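Local coordinates for beta-N-acetylglucosaminidase Nag2 (Vibrio harveyi, PDB 6EZT), which probably hydrolyses terminal non-reducing N-acetyl-D-hexosamine residues from N-acetyl-beta-D-hexosaminides, as a family 20 glycoside hydrolase, at residues Cys269-His274 against His295-Asp300; Glu157-Ala162 against Gly193-Lys198. The protein carries 1 engineered substitution. All blocks are in the same frame, centred on the assembly; numbering follows the deposited sequence.

Contact 1: Cys269-His274 against His295-Asp300; sequences CARHFH and HWHLTD
Arg271 and Asp300 meet as two stacked flat groups. Asp300 OD2 sits over the centre of one face of the Arg271 guanidinium, 3.3 Å from CZ, and the two planes are only 20° apart. Arg271 NH2 and Asp300 OD1 form a salt bridge at 3.4 Å, but the oxygen lies well off the guanidinium plane, so the pair is electrostatic and not a directed hydrogen bond. Arg271 has further salt bridges elsewhere: Glu302 at NE and Asp268 at NH1. A bend at chi2 (42°) helps bring the guanidinium of Arg271 over the Asp300 carboxylate.

Asp300 is held by histidines. His297 NE2 donates to Asp300 OD2 at 2.7 Å, within the imidazole plane and onto the anti lone pair. His370 ND1 is hydrogen-bonded to OD1, and His297 ND1 to Glu364. The two histidine bonds fix the rotation of the carboxylate.

The methyl of Ala270 packs against the base of this group, with its CB 3.4 Å from Asp300 CB. One residue earlier, Cys269 N donates to His297 O at 3.0 Å. Cys269 SG lies at the edge of the Trp296 indole, 3.3 Å from NE1.

The contact joins the loop after strand 262-268 to the end of the neighbouring parallel strand 293-300. This is the catalytic TIM barrel of family 20, where Arg271 belongs to the N-acetyl-D-glucosamine site at the C-terminal ends of the strands.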
loop_
_atom_site.group_PDB
_atom_site.type_symbol
_atom_site.label_atom_id
_atom_site.label_comp_id
_atom_site.label_asym_id
_atom_site.label_seq_id
_atom_site.Cartn_x
_atom_site.Cartn_y
_atom_site.Cartn_z
ATOM N N CYS A 269 -3.949 -3.356 3.486
ATOM C CA CYS A 269 -5.149 -3.392 4.318
ATOM C C CYS A 269 -4.985 -4.233 5.584
ATOM O O CYS A 269 -5.874 -4.238 6.439
ATOM C CB CYS A 269 -6.329 -3.889 3.494
ATOM S SG CYS A 269 -6.764 -2.744 2.165
ATOM N N ALA A 270 -3.855 -4.922 5.713
ATOM C CA ALA A 270 -3.617 -5.798 6.844
ATOM C C ALA A 270 -3.228 -4.988 8.064
ATOM O O ALA A 270 -3.752 -5.219 9.151
ATOM C CB ALA A 270 -2.531 -6.808 6.515
ATOM N N ARG A 271 -2.302 -4.048 7.875
ATOM C CA ARG A 271 -1.789 -3.202 8.970
ATOM C C ARG A 271 -2.846 -2.316 9.591
ATOM O O ARG A 271 -2.870 -2.132 10.804
ATOM C CB ARG A 271 -0.630 -2.333 8.482
ATOM C CG ARG A 271 0.725 -3.027 8.508
ATOM C CD ARG A 271 0.673 -4.478 8.027
ATOM N NE ARG A 271 1.988 -5.105 8.115
ATOM C CZ ARG A 271 2.965 -4.979 7.219
ATOM N NH1 ARG A 271 2.814 -4.252 6.108
ATOM N NH2 ARG A 271 4.117 -5.596 7.441
ATOM N N HIS A 272 -3.702 -1.756 8.747
ATOM C CA HIS A 272 -4.886 -1.045 9.191
ATOM C C HIS A 272 -5.976 -1.336 8.183
ATOM O O HIS A 272 -5.727 -1.372 6.974
ATOM C CB HIS A 272 -4.622 0.462 9.301
ATOM C CG HIS A 272 -3.924 0.853 10.563
ATOM N ND1 HIS A 272 -2.585 1.173 10.611
ATOM C CD2 HIS A 272 -4.374 0.929 11.837
ATOM C CE1 HIS A 272 -2.247 1.445 11.859
ATOM N NE2 HIS A 272 -3.315 1.309 12.620
ATOM N N PHE A 273 -7.181 -1.555 8.696
ATOM C CA PHE A 273 -8.315 -1.888 7.874
ATOM C C PHE A 273 -8.909 -0.603 7.344
ATOM O O PHE A 273 -9.149 0.315 8.113
ATOM C CB PHE A 273 -9.357 -2.634 8.697
ATOM C CG PHE A 273 -10.554 -3.032 7.907
ATOM C CD1 PHE A 273 -10.464 -4.060 6.975
ATOM C CD2 PHE A 273 -11.766 -2.363 8.061
ATOM C CE1 PHE A 273 -11.564 -4.425 6.217
ATOM C CE2 PHE A 273 -12.869 -2.723 7.302
ATOM C CZ PHE A 273 -12.767 -3.757 6.381
ATOM N N HIS A 274 -9.137 -0.547 6.032
ATOM C CA HIS A 274 -9.859 0.558 5.396
ATOM C C HIS A 274 -11.161 -0.006 4.870
ATOM O O HIS A 274 -11.201 -1.148 4.392
ATOM C CB HIS A 274 -9.032 1.174 4.273
ATOM C CG HIS A 274 -7.566 1.175 4.556
ATOM N ND1 HIS A 274 -7.006 1.920 5.569
ATOM C CD2 HIS A 274 -6.549 0.487 3.990
ATOM C CE1 HIS A 274 -5.704 1.708 5.602
ATOM N NE2 HIS A 274 -5.399 0.843 4.653
ATOM N N HIS A 295 -3.567 -3.917 -6.417
ATOM C CA HIS A 295 -2.968 -5.045 -5.710
ATOM C C HIS A 295 -3.416 -4.960 -4.243
ATOM O O HIS A 295 -2.966 -4.091 -3.507
ATOM C CB HIS A 295 -1.447 -4.965 -5.883
ATOM C CG HIS A 295 -0.655 -5.949 -5.080
ATOM N ND1 HIS A 295 0.653 -6.232 -5.386
ATOM C CD2 HIS A 295 -0.943 -6.669 -3.969
ATOM C CE1 HIS A 295 1.140 -7.092 -4.510
ATOM N NE2 HIS A 295 0.190 -7.373 -3.639
ATOM N N TRP A 296 -4.276 -5.889 -3.833
ATOM C CA TRP A 296 -4.926 -5.856 -2.529
ATOM C C TRP A 296 -4.127 -6.670 -1.505
ATOM O O TRP A 296 -4.227 -7.898 -1.456
ATOM C CB TRP A 296 -6.353 -6.411 -2.653
ATOM C CG TRP A 296 -7.377 -5.819 -1.722
ATOM C CD1 TRP A 296 -7.154 -5.086 -0.598
ATOM C CD2 TRP A 296 -8.796 -5.936 -1.848
ATOM N NE1 TRP A 296 -8.344 -4.725 -0.022
ATOM C CE2 TRP A 296 -9.371 -5.239 -0.765
ATOM C CE3 TRP A 296 -9.641 -6.563 -2.778
ATOM C CZ2 TRP A 296 -10.755 -5.149 -0.576
ATOM C CZ3 TRP A 296 -11.021 -6.478 -2.590
ATOM C CH2 TRP A 296 -11.563 -5.773 -1.497
ATOM N N HIS A 297 -3.331 -5.981 -0.692
ATOM C CA HIS A 297 -2.547 -6.636 0.354
ATOM C C HIS A 297 -3.457 -6.951 1.563
ATOM O O HIS A 297 -3.595 -6.135 2.494
ATOM C CB HIS A 297 -1.371 -5.744 0.747
ATOM C CG HIS A 297 -0.403 -6.390 1.686
ATOM N ND1 HIS A 297 0.622 -7.196 1.250
ATOM C CD2 HIS A 297 -0.298 -6.346 3.036
ATOM C CE1 HIS A 297 1.321 -7.622 2.287
ATOM N NE2 HIS A 297 0.785 -7.119 3.384
ATOM N N LEU A 298 -4.064 -8.141 1.538
ATOM C CA LEU A 298 -5.152 -8.504 2.469
ATOM C C LEU A 298 -4.727 -9.190 3.768
ATOM O O LEU A 298 -5.560 -9.384 4.652
ATOM C CB LEU A 298 -6.143 -9.425 1.756
ATOM C CG LEU A 298 -6.920 -8.777 0.611
ATOM C CD1 LEU A 298 -7.271 -9.810 -0.446
ATOM C CD2 LEU A 298 -8.168 -8.082 1.141
ATOM N N THR A 299 -3.447 -9.544 3.883
ATOM C CA THR A 299 -2.965 -10.483 4.896
ATOM C C THR A 299 -1.572 -10.086 5.366
ATOM O O THR A 299 -0.724 -9.717 4.557
ATOM C CB THR A 299 -2.907 -11.905 4.285
ATOM O OG1 THR A 299 -4.243 -12.420 4.153
ATOM C CG2 THR A 299 -2.041 -12.879 5.125
ATOM N N ASP A 300 -1.333 -10.184 6.669
ATOM C CA ASP A 300 -0.002 -9.943 7.233
ATOM C C ASP A 300 0.009 -10.373 8.709
ATOM O O ASP A 300 -0.945 -11.001 9.181
ATOM C CB ASP A 300 0.398 -8.451 7.089
ATOM C CG ASP A 300 1.868 -8.267 6.732
ATOM O OD1 ASP A 300 2.740 -8.681 7.529
ATOM O OD2 ASP A 300 2.143 -7.710 5.654
#

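Contact 2: Glu157-Ala162 against Gly193-Lys198; sequences EQAGVA and GKIIFK
Ala162 has the most surface buried here, and its backbone binds on both sides of Ile196. Ala162 N donates to Ile195 O at 2.8 Å, in a virtually straight bond (179°). Ala162 O then accepts from Phe197 N, also at 2.8 Å. This is the pattern of parallel strands, with one residue bonding to the two that flank its partner. The methyl of Ala162 meets Ile196 CG1 on one face of the sheet, at 4.1 Å.

Ala159 closes the other end of the contact. Its O accepts from Lys194 N at 2.8 Å. Lys194 CG lies against the same oxygen. The Lys194 amine turns outward to a salt bridge with Glu215. Between these ends, Gly160 and Gly193 bring their CA atoms within 3.9 Å, and a weak bond runs from Ile195 N to Gly160 O.

Ile195 lies on the opposite face from Ala162, beside Val161. Its CG2 is 4.1 Å from Val161 CG1. That CG1, anti to its own backbone N (chi1 -162°), also reaches the edge of the Phe197 ring, 3.6 Å from CE1. Helix 169-183 covers this face, with Leu176 on Val161, Leu175 on Phe197 and Lys172 on both.

Strand 161-163, this helix and strand 195-199 form a beta-alpha-beta unit, within the mixed sheet of the non-catalytic domain 2 of family 20 enzymes.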
loop_
_atom_site.group_PDB
_atom_site.type_symbol
_atom_site.label_atom_id
_atom_site.label_comp_id
_atom_site.label_asym_id
_atom_site.label_seq_id
_atom_site.Cartn_x
_atom_site.Cartn_y
_atom_site.Cartn_z
ATOM N N GLU A 157 -25.945 19.882 -21.331
ATOM C CA GLU A 157 -26.438 18.556 -20.953
ATOM C C GLU A 157 -27.189 17.760 -22.053
ATOM O O GLU A 157 -27.455 16.571 -21.857
ATOM C CB GLU A 157 -27.313 18.679 -19.691
ATOM C CG GLU A 157 -26.527 19.130 -18.458
ATOM C CD GLU A 157 -27.321 19.053 -17.161
ATOM O OE1 GLU A 157 -28.304 19.805 -17.019
ATOM O OE2 GLU A 157 -26.946 18.257 -16.267
ATOM N N GLN A 158 -27.534 18.397 -23.182
ATOM C CA GLN A 158 -28.188 17.710 -24.319
ATOM C C GLN A 158 -27.282 17.484 -25.546
ATOM O O GLN A 158 -27.780 17.273 -26.654
ATOM C CB GLN A 158 -29.462 18.466 -24.741
ATOM C CG GLN A 158 -30.627 18.320 -23.772
ATOM C CD GLN A 158 -30.488 19.188 -22.526
ATOM O OE1 GLN A 158 -30.025 20.326 -22.598
ATOM N NE2 GLN A 158 -30.900 18.657 -21.376
ATOM N N ALA A 159 -25.964 17.497 -25.361
ATOM C CA ALA A 159 -25.043 17.193 -26.462
ATOM C C ALA A 159 -25.198 15.752 -26.949
ATOM O O ALA A 159 -24.992 15.477 -28.128
ATOM C CB ALA A 159 -23.607 17.457 -26.048
ATOM N N GLY A 160 -25.555 14.846 -26.038
ATOM C CA GLY A 160 -25.846 13.459 -26.388
ATOM C C GLY A 160 -24.588 12.627 -26.547
ATOM O O GLY A 160 -23.590 13.103 -27.088
ATOM N N VAL A 161 -24.632 11.383 -26.086
ATOM C CA VAL A 161 -23.480 10.497 -26.201
ATOM C C VAL A 161 -23.829 9.349 -27.128
ATOM O O VAL A 161 -24.761 8.583 -26.864
ATOM C CB VAL A 161 -23.008 9.951 -24.836
ATOM C CG1 VAL A 161 -21.589 9.407 -24.947
ATOM C CG2 VAL A 161 -23.056 11.047 -23.781
ATOM N N ALA A 162 -23.073 9.249 -28.216
ATOM C CA ALA A 162 -23.278 8.228 -29.223
ATOM C C ALA A 162 -22.179 7.191 -29.097
ATOM O O ALA A 162 -21.001 7.530 -28.948
ATOM C CB ALA A 162 -23.264 8.851 -30.603
ATOM N N GLY A 193 -25.711 12.101 -31.100
ATOM C CA GLY A 193 -24.938 12.948 -30.183
ATOM C C GLY A 193 -23.643 13.527 -30.733
ATOM O O GLY A 193 -23.100 13.023 -31.715
ATOM N N LYS A 194 -23.142 14.575 -30.070
ATOM C CA LYS A 194 -21.904 15.279 -30.482
ATOM C C LYS A 194 -20.654 14.569 -29.954
ATOM O O LYS A 194 -19.607 14.572 -30.607
ATOM C CB LYS A 194 -21.898 16.747 -30.021
ATOM C CG LYS A 194 -23.244 17.450 -30.119
ATOM C CD LYS A 194 -23.146 18.902 -30.551
ATOM C CE LYS A 194 -24.504 19.569 -30.405
ATOM N NZ LYS A 194 -24.652 20.757 -31.285
ATOM N N ILE A 195 -20.769 13.986 -28.760
ATOM C CA ILE A 195 -19.736 13.121 -28.199
ATOM C C ILE A 195 -19.932 11.715 -28.778
ATOM O O ILE A 195 -20.999 11.123 -28.617
ATOM C CB ILE A 195 -19.775 13.130 -26.649
ATOM C CG1 ILE A 195 -19.457 14.545 -26.123
ATOM C CG2 ILE A 195 -18.769 12.142 -26.062
ATOM C CD1 ILE A 195 -20.281 14.965 -24.926
ATOM N N ILE A 196 -18.893 11.198 -29.444
ATOM C CA ILE A 196 -18.958 9.946 -30.222
ATOM C C ILE A 196 -17.873 8.954 -29.802
ATOM O O ILE A 196 -16.694 9.307 -29.748
ATOM C CB ILE A 196 -18.818 10.247 -31.739
ATOM C CG1 ILE A 196 -20.136 10.821 -32.283
ATOM C CG2 ILE A 196 -18.430 9.003 -32.549
ATOM C CD1 ILE A 196 -19.957 11.820 -33.404
ATOM N N PHE A 197 -18.280 7.712 -29.533
ATOM C CA PHE A 197 -17.355 6.598 -29.316
ATOM C C PHE A 197 -17.372 5.707 -30.551
ATOM O O PHE A 197 -18.426 5.202 -30.922
ATOM C CB PHE A 197 -17.779 5.766 -28.111
ATOM C CG PHE A 197 -17.576 6.443 -26.791
ATOM C CD1 PHE A 197 -18.504 7.359 -26.311
ATOM C CD2 PHE A 197 -16.469 6.136 -26.003
ATOM C CE1 PHE A 197 -18.324 7.966 -25.073
ATOM C CE2 PHE A 197 -16.283 6.738 -24.768
ATOM C CZ PHE A 197 -17.210 7.656 -24.301
ATOM N N LYS A 198 -16.205 5.498 -31.156
ATOM C CA LYS A 198 -16.071 4.767 -32.416
ATOM C C LYS A 198 -14.952 3.735 -32.294
ATOM O O LYS A 198 -13.916 4.014 -31.704
ATOM C CB LYS A 198 -15.761 5.756 -33.548
ATOM C CG LYS A 198 -15.510 5.137 -34.922
ATOM C CD LYS A 198 -14.892 6.148 -35.880
ATOM C CE LYS A 198 -14.235 5.485 -37.083
ATOM N NZ LYS A 198 -13.051 6.268 -37.536
#

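Contact 2 belongs to domain 2 and contact 1 to the catalytic domain, which follows it in the sequence. Their centres are about 41 Å apart, and their nearest atoms about 25 Å. Contact 2 pairs two parallel strands, while contact 1 sets the loop after one barrel strand against the next strand. The sheets are separate: the catalytic barrel for 269-274 with 295-300, and the domain 2 sheet for 157-162 with 193-198. Contact 1 belongs to the sugar site: the side chain of Arg271 is about 4 Å from that of Glu581 and about 8 Å from that of Asp529. Contact 2 is far from the sugar site; its centre is about 38 Å from the centre of the chain.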